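Local coordinates for protein DNA alpha-glucosyltransferase (Enterobacteria phage T4, PDB 1XV5) that belongs to the GT-B clan of glycosyltransferases and folds into two Rossmann-like lobes, each built on a parallel sheet, with uridine-5'-diphosphate bound in the model, at residues I138-D143 with P170-F175; I78-S83 with V111-D116. All coordinates share one frame; numbering follows the deposited sequence.

Contact 1 of 2, residues I138-D143 with P170-F175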
loop_
_atom_site.group_PDB
_atom_site.type_symbol
_atom_site.label_atom_id
_atom_site.label_comp_id
_atom_site.label_asym_id
_atom_site.label_seq_id
_atom_site.Cartn_x
_atom_site.Cartn_y
_atom_site.Cartn_z
ATOM N N ILE A 138 1.815 19.165 -1.001
ATOM C CA ILE A 138 2.614 17.998 -0.635
ATOM C C ILE A 138 1.895 17.152 0.413
ATOM O O ILE A 138 1.356 17.691 1.379
ATOM C CB ILE A 138 3.972 18.429 -0.052
ATOM C CG1 ILE A 138 4.698 19.337 -1.046
ATOM C CG2 ILE A 138 4.816 17.201 0.272
ATOM C CD1 ILE A 138 5.930 20.003 -0.463
ATOM N N PHE A 139 1.900 15.834 0.216
ATOM C CA PHE A 139 1.260 14.896 1.145
ATOM C C PHE A 139 2.242 13.823 1.625
ATOM O O PHE A 139 3.128 13.401 0.876
ATOM C CB PHE A 139 0.102 14.143 0.480
ATOM C CG PHE A 139 -1.120 14.971 0.205
ATOM C CD1 PHE A 139 -1.368 15.461 -1.074
ATOM C CD2 PHE A 139 -2.070 15.185 1.198
ATOM C CE1 PHE A 139 -2.550 16.144 -1.361
ATOM C CE2 PHE A 139 -3.254 15.867 0.921
ATOM C CZ PHE A 139 -3.496 16.345 -0.362
ATOM N N SER A 140 2.063 13.371 2.865
ATOM C CA SER A 140 2.891 12.305 3.430
ATOM C C SER A 140 2.022 11.473 4.373
ATOM O O SER A 140 0.959 11.918 4.796
ATOM C CB SER A 140 4.086 12.870 4.200
ATOM O OG SER A 140 3.703 13.346 5.477
ATOM N N HIS A 141 2.483 10.272 4.705
ATOM C CA HIS A 141 1.736 9.377 5.588
ATOM C C HIS A 141 1.801 9.754 7.068
ATOM O O HIS A 141 0.976 9.297 7.860
ATOM C CB HIS A 141 2.242 7.939 5.445
ATOM C CG HIS A 141 1.785 7.246 4.199
ATOM N ND1 HIS A 141 0.462 6.951 3.950
ATOM C CD2 HIS A 141 2.484 6.753 3.149
ATOM C CE1 HIS A 141 0.366 6.303 2.803
ATOM N NE2 HIS A 141 1.579 6.169 2.297
ATOM N N SER A 142 2.773 10.577 7.449
ATOM C CA SER A 142 2.905 10.938 8.859
ATOM C C SER A 142 3.633 12.250 9.120
ATOM O O SER A 142 4.638 12.559 8.477
ATOM C CB SER A 142 3.619 9.807 9.604
ATOM O OG SER A 142 3.854 10.146 10.961
ATOM N N ASP A 143 3.121 13.019 10.077
ATOM C CA ASP A 143 3.738 14.288 10.439
ATOM C C ASP A 143 5.109 14.029 11.067
ATOM O O ASP A 143 5.988 14.891 11.032
ATOM C CB ASP A 143 2.870 15.052 11.453
ATOM C CG ASP A 143 1.506 15.435 10.901
ATOM O OD1 ASP A 143 1.394 15.698 9.687
ATOM O OD2 ASP A 143 0.538 15.493 11.693
ATOM N N PRO A 170 7.779 24.253 2.875
ATOM C CA PRO A 170 6.377 24.238 2.453
ATOM C C PRO A 170 5.555 23.339 3.375
ATOM O O PRO A 170 6.104 22.498 4.085
ATOM C CB PRO A 170 6.457 23.706 1.028
ATOM C CG PRO A 170 7.616 22.765 1.096
ATOM C CD PRO A 170 8.629 23.553 1.897
ATOM N N THR A 171 4.241 23.525 3.362
ATOM C CA THR A 171 3.356 22.734 4.204
ATOM C C THR A 171 3.189 21.313 3.678
ATOM O O THR A 171 3.041 21.099 2.475
ATOM C CB THR A 171 1.958 23.376 4.290
ATOM O OG1 THR A 171 2.076 24.730 4.748
ATOM C CG2 THR A 171 1.074 22.594 5.249
ATOM N N VAL A 172 3.227 20.342 4.585
ATOM C CA VAL A 172 3.038 18.944 4.212
ATOM C C VAL A 172 1.758 18.486 4.895
ATOM O O VAL A 172 1.630 18.578 6.119
ATOM C CB VAL A 172 4.199 18.042 4.691
ATOM C CG1 VAL A 172 3.923 16.586 4.295
ATOM C CG2 VAL A 172 5.515 18.516 4.081
ATOM N N TYR A 173 0.812 18.003 4.100
ATOM C CA TYR A 173 -0.464 17.539 4.623
ATOM C C TYR A 173 -0.471 16.032 4.795
ATOM O O TYR A 173 0.176 15.305 4.044
ATOM C CB TYR A 173 -1.588 17.926 3.668
ATOM C CG TYR A 173 -1.721 19.410 3.446
ATOM C CD1 TYR A 173 -2.384 20.215 4.371
ATOM C CD2 TYR A 173 -1.176 20.013 2.314
ATOM C CE1 TYR A 173 -2.504 21.586 4.172
ATOM C CE2 TYR A 173 -1.289 21.384 2.105
ATOM C CZ TYR A 173 -1.955 22.163 3.039
ATOM O OH TYR A 173 -2.074 23.519 2.832
ATOM N N ASN A 174 -1.216 15.556 5.780
ATOM C CA ASN A 174 -1.308 14.125 5.993
ATOM C C ASN A 174 -2.361 13.572 5.043
ATOM O O ASN A 174 -3.286 14.283 4.649
ATOM C CB ASN A 174 -1.714 13.822 7.430
ATOM C CG ASN A 174 -1.788 12.337 7.705
ATOM O OD1 ASN A 174 -2.869 11.744 7.714
ATOM N ND2 ASN A 174 -0.630 11.721 7.915
ATOM N N PHE A 175 -2.215 12.305 4.672
ATOM C CA PHE A 175 -3.175 11.656 3.795
ATOM C C PHE A 175 -3.181 10.166 4.094
ATOM O O PHE A 175 -2.242 9.642 4.700
ATOM C CB PHE A 175 -2.805 11.872 2.320
ATOM C CG PHE A 175 -1.824 10.859 1.778
ATOM C CD1 PHE A 175 -2.267 9.779 1.017
ATOM C CD2 PHE A 175 -0.464 10.982 2.036
ATOM C CE1 PHE A 175 -1.369 8.834 0.515
ATOM C CE2 PHE A 175 0.447 10.046 1.543
ATOM C CZ PHE A 175 -0.008 8.968 0.779
HETATM O O HOH W 1 2.074 21.946 0.205
HETATM O O HOH W 2 1.522 13.608 7.281
HETATM O O HOH W 3 -2.103 9.001 7.731
#
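Pro170 meets Ile138 at the start of the contact, its CG lying 3.6 Å from Ile138 CD1, so that a compact ring closes over the far end of a long aliphatic chain. Nearby, a water takes the Ile138 N-H weakly and donates to Thr171 O, bridging the two backbones. Val172 splits its branches between two neighbours: with CG1 anti to the backbone N (chi1 179°), CG1 comes to 3.5 Å from Ser140 OG, while CG2 turns to Ile138 CG2. Ser140 OG also accepts from a second water and is bonded to Asn148. Tyr173 brings the parallel backbone pairing. Its N gives a nearly straight bond to Ile138 O at 2.8 Å, and its O receives Ser140 N at 2.9 Å. Its CB packs on Phe139 CD2, and its hydroxyl reaches Lys401, which suits a side chain apolar at its root and polar at its tip. Asn174 turns its amide to the loop: ND2 donates weakly to His141 O at 2.9 Å and also to the water held by Ser140 OG and Asp143 OD1, while OD1 takes Arg304. Phe175 N bonds Ser140 O at 3.2 Å. With CG between its backbone N and carbonyl carbon (chi1 86°), the Phe175 ring comes against the His141 imidazole in an offset stack, planes 30° apart, its CZ 3.3 Å above the imidazole plane. His141 ND1 is bonded to Ser305. The contact as a whole joins strands 137-140 and 172-174, the latter outermost in its sheet; helix 146-155 packs on the face of Ile138, Ser140 and Val172, and helix 388-399 on that of Phe139 and Tyr173.

Contact 2 of 2, residues I78-S83 with V111-D116. With EDO (1,2-ethanediol), chain D.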
loop_
_atom_site.group_PDB
_atom_site.type_symbol
_atom_site.label_atom_id
_atom_site.label_comp_id
_atom_site.label_asym_id
_atom_site.label_seq_id
_atom_site.Cartn_x
_atom_site.Cartn_y
_atom_site.Cartn_z
ATOM N N ILE A 78 -4.260 19.732 -13.130
ATOM C CA ILE A 78 -3.588 19.266 -11.927
ATOM C C ILE A 78 -2.693 18.082 -12.273
ATOM O O ILE A 78 -3.149 17.107 -12.869
ATOM C CB ILE A 78 -4.619 18.819 -10.875
ATOM C CG1 ILE A 78 -5.548 19.990 -10.541
ATOM C CG2 ILE A 78 -3.910 18.305 -9.630
ATOM C CD1 ILE A 78 -6.675 19.634 -9.591
ATOM N N LEU A 79 -1.418 18.182 -11.915
ATOM C CA LEU A 79 -0.469 17.104 -12.166
ATOM C C LEU A 79 -0.140 16.455 -10.829
ATOM O O LEU A 79 0.323 17.124 -9.906
ATOM C CB LEU A 79 0.818 17.645 -12.795
ATOM C CG LEU A 79 1.938 16.612 -12.957
ATOM C CD1 LEU A 79 1.501 15.523 -13.925
ATOM C CD2 LEU A 79 3.200 17.299 -13.467
ATOM N N ILE A 80 -0.386 15.155 -10.729
ATOM C CA ILE A 80 -0.117 14.435 -9.498
ATOM C C ILE A 80 1.067 13.503 -9.686
ATOM O O ILE A 80 1.009 12.560 -10.471
ATOM C CB ILE A 80 -1.348 13.622 -9.055
ATOM C CG1 ILE A 80 -2.544 14.563 -8.882
ATOM C CG2 ILE A 80 -1.048 12.894 -7.745
ATOM C CD1 ILE A 80 -3.840 13.862 -8.532
ATOM N N ILE A 81 2.148 13.783 -8.972
ATOM C CA ILE A 81 3.348 12.971 -9.065
ATOM C C ILE A 81 3.426 12.039 -7.862
ATOM O O ILE A 81 3.659 12.477 -6.732
ATOM C CB ILE A 81 4.598 13.862 -9.125
ATOM C CG1 ILE A 81 4.454 14.857 -10.283
ATOM C CG2 ILE A 81 5.840 13.004 -9.318
ATOM C CD1 ILE A 81 5.651 15.773 -10.472
ATOM N N ASN A 82 3.221 10.751 -8.112
ATOM C CA ASN A 82 3.237 9.759 -7.045
ATOM C C ASN A 82 4.563 9.039 -6.837
ATOM O O ASN A 82 4.727 8.310 -5.861
ATOM C CB ASN A 82 2.116 8.740 -7.262
ATOM C CG ASN A 82 0.744 9.330 -7.002
ATOM O OD1 ASN A 82 0.551 10.063 -6.034
ATOM N ND2 ASN A 82 -0.217 9.003 -7.855
ATOM N N SER A 83 5.509 9.237 -7.748
ATOM C CA SER A 83 6.820 8.615 -7.616
ATOM C C SER A 83 7.822 9.303 -8.534
ATOM O O SER A 83 7.440 9.919 -9.530
ATOM C CB SER A 83 6.752 7.117 -7.947
ATOM O OG SER A 83 6.368 6.893 -9.291
ATOM N N VAL A 111 0.820 18.420 -7.542
ATOM C CA VAL A 111 0.585 17.774 -6.262
ATOM C C VAL A 111 1.564 16.618 -6.098
ATOM O O VAL A 111 1.656 15.742 -6.958
ATOM C CB VAL A 111 -0.853 17.230 -6.180
ATOM C CG1 VAL A 111 -1.096 16.613 -4.813
ATOM C CG2 VAL A 111 -1.843 18.354 -6.451
ATOM N N VAL A 112 2.299 16.618 -4.994
ATOM C CA VAL A 112 3.260 15.556 -4.752
ATOM C C VAL A 112 2.891 14.720 -3.538
ATOM O O VAL A 112 2.703 15.244 -2.440
ATOM C CB VAL A 112 4.675 16.120 -4.545
ATOM C CG1 VAL A 112 5.641 14.987 -4.240
ATOM C CG2 VAL A 112 5.117 16.876 -5.793
ATOM N N TYR A 113 2.779 13.415 -3.754
ATOM C CA TYR A 113 2.454 12.478 -2.687
ATOM C C TYR A 113 3.691 11.648 -2.368
ATOM O O TYR A 113 4.286 11.046 -3.268
ATOM C CB TYR A 113 1.347 11.512 -3.124
ATOM C CG TYR A 113 -0.071 12.035 -3.062
ATOM C CD1 TYR A 113 -0.863 11.826 -1.930
ATOM C CD2 TYR A 113 -0.645 12.683 -4.157
ATOM C CE1 TYR A 113 -2.199 12.240 -1.897
ATOM C CE2 TYR A 113 -1.974 13.101 -4.136
ATOM C CZ TYR A 113 -2.746 12.873 -3.006
ATOM O OH TYR A 113 -4.067 13.251 -2.996
ATOM N N GLN A 114 4.087 11.626 -1.101
ATOM C CA GLN A 114 5.218 10.806 -0.699
ATOM C C GLN A 114 4.586 9.558 -0.106
ATOM O O GLN A 114 4.023 9.595 0.987
ATOM C CB GLN A 114 6.082 11.497 0.353
ATOM C CG GLN A 114 7.223 10.605 0.804
ATOM C CD GLN A 114 7.969 10.012 -0.377
ATOM O OE1 GLN A 114 8.616 10.731 -1.144
ATOM N NE2 GLN A 114 7.870 8.700 -0.540
ATOM N N HIS A 115 4.684 8.457 -0.843
ATOM C CA HIS A 115 4.080 7.193 -0.442
ATOM C C HIS A 115 4.945 6.252 0.379
ATOM O O HIS A 115 4.451 5.240 0.883
ATOM C CB HIS A 115 3.595 6.465 -1.694
ATOM C CG HIS A 115 2.478 7.167 -2.398
ATOM N ND1 HIS A 115 1.192 7.199 -1.901
ATOM C CD2 HIS A 115 2.458 7.892 -3.541
ATOM C CE1 HIS A 115 0.429 7.916 -2.707
ATOM N NE2 HIS A 115 1.174 8.349 -3.709
ATOM N N ASP A 116 6.225 6.575 0.522
ATOM C CA ASP A 116 7.124 5.709 1.273
ATOM C C ASP A 116 7.375 6.162 2.709
ATOM O O ASP A 116 7.018 7.278 3.092
ATOM C CB ASP A 116 8.429 5.541 0.495
ATOM C CG ASP A 116 8.229 4.751 -0.791
ATOM O OD1 ASP A 116 9.095 4.820 -1.688
ATOM O OD2 ASP A 116 7.194 4.050 -0.902
HETATM C C1 EDO D . 7.089 0.670 -2.498
HETATM O O1 EDO D . 7.575 1.978 -2.854
HETATM C C2 EDO D . 5.618 0.486 -2.894
HETATM O O2 EDO D . 4.752 1.352 -2.143
HETATM O O HOH W 4 6.202 11.359 -5.278
HETATM O O HOH W 5 6.159 8.277 -3.401
#
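Val111 bonds to both Leu79 and Ile81 of the neighbouring strand: its N donates almost straight to Leu79 O at 2.7 Å, and its O accepts Ile81 N at 2.9 Å. The next rung, Tyr113 N to Ile81 O, is longer at 3.2 Å, with the donor tilted 26° from the carbonyl plane. Branched residues, which suit extended strands, line up beside these bonds. Ile80 and Val111 are paired across the strands and run alongside each other on one face of the sheet, and Val111 CG2 reaches back to Ile78 CG2 at 3.8 Å. Ile80 CG2, set anti to the backbone N (chi1 of CG1 -58°), comes up to the edge of the Tyr113 ring, 3.6 Å from CD2. At the C-terminal end water joins the backbones: one molecule donates to Ile81 O, which also accepts Tyr113 N, and to Tyr113 O; another donates to Asn82 O and accepts from His115 N at 3.0 Å. The His115 ring presents its edge, in plane, to Asn82 O, with CD2 3.3 Å away.

Farther out, helix 17-30 covers this aromatic face through Phe20 and Gln24, while the Tyr113 hydroxyl is held by Gln395 and His115 ND1 by a glycerol, probably from the crystallisation liquor. Strand 3-8 pairs with the other edge of 78-83, which is therefore an inner strand of the sheet. Strand 78-83, helix 91-103 and strand 109-114 form a parallel beta-alpha-beta unit of a Rossmann-like lobe; as is usual in such folds, ligands gather near the C-terminal ends of the strands, and His115 lies about 7 Å from uridine-5'-diphosphate, nearest atoms of side chain and ligand.

From the N terminus, strand 3-8 sits beside strand 78-83, and contact 2 then closes the excursion through helix 91-103 by returning the chain to strand 109-114. Contact 1 follows in series, closing the excursion through helix 146-155 between strands 137-140 and 172-174; the two loops neither nest nor cross. They are joined inside one seven-stranded parallel sheet, since Phe139 N lies 2.8 Å from Val112 O and Phe139 O 2.8 Å from Gln114 N, both probable hydrogen bonds. The Phe139 ring stacks on Tyr113. Together the contacts carry the sheet from its middle to the outermost strand 172-174, and the C-terminal helix 388-399 touches both.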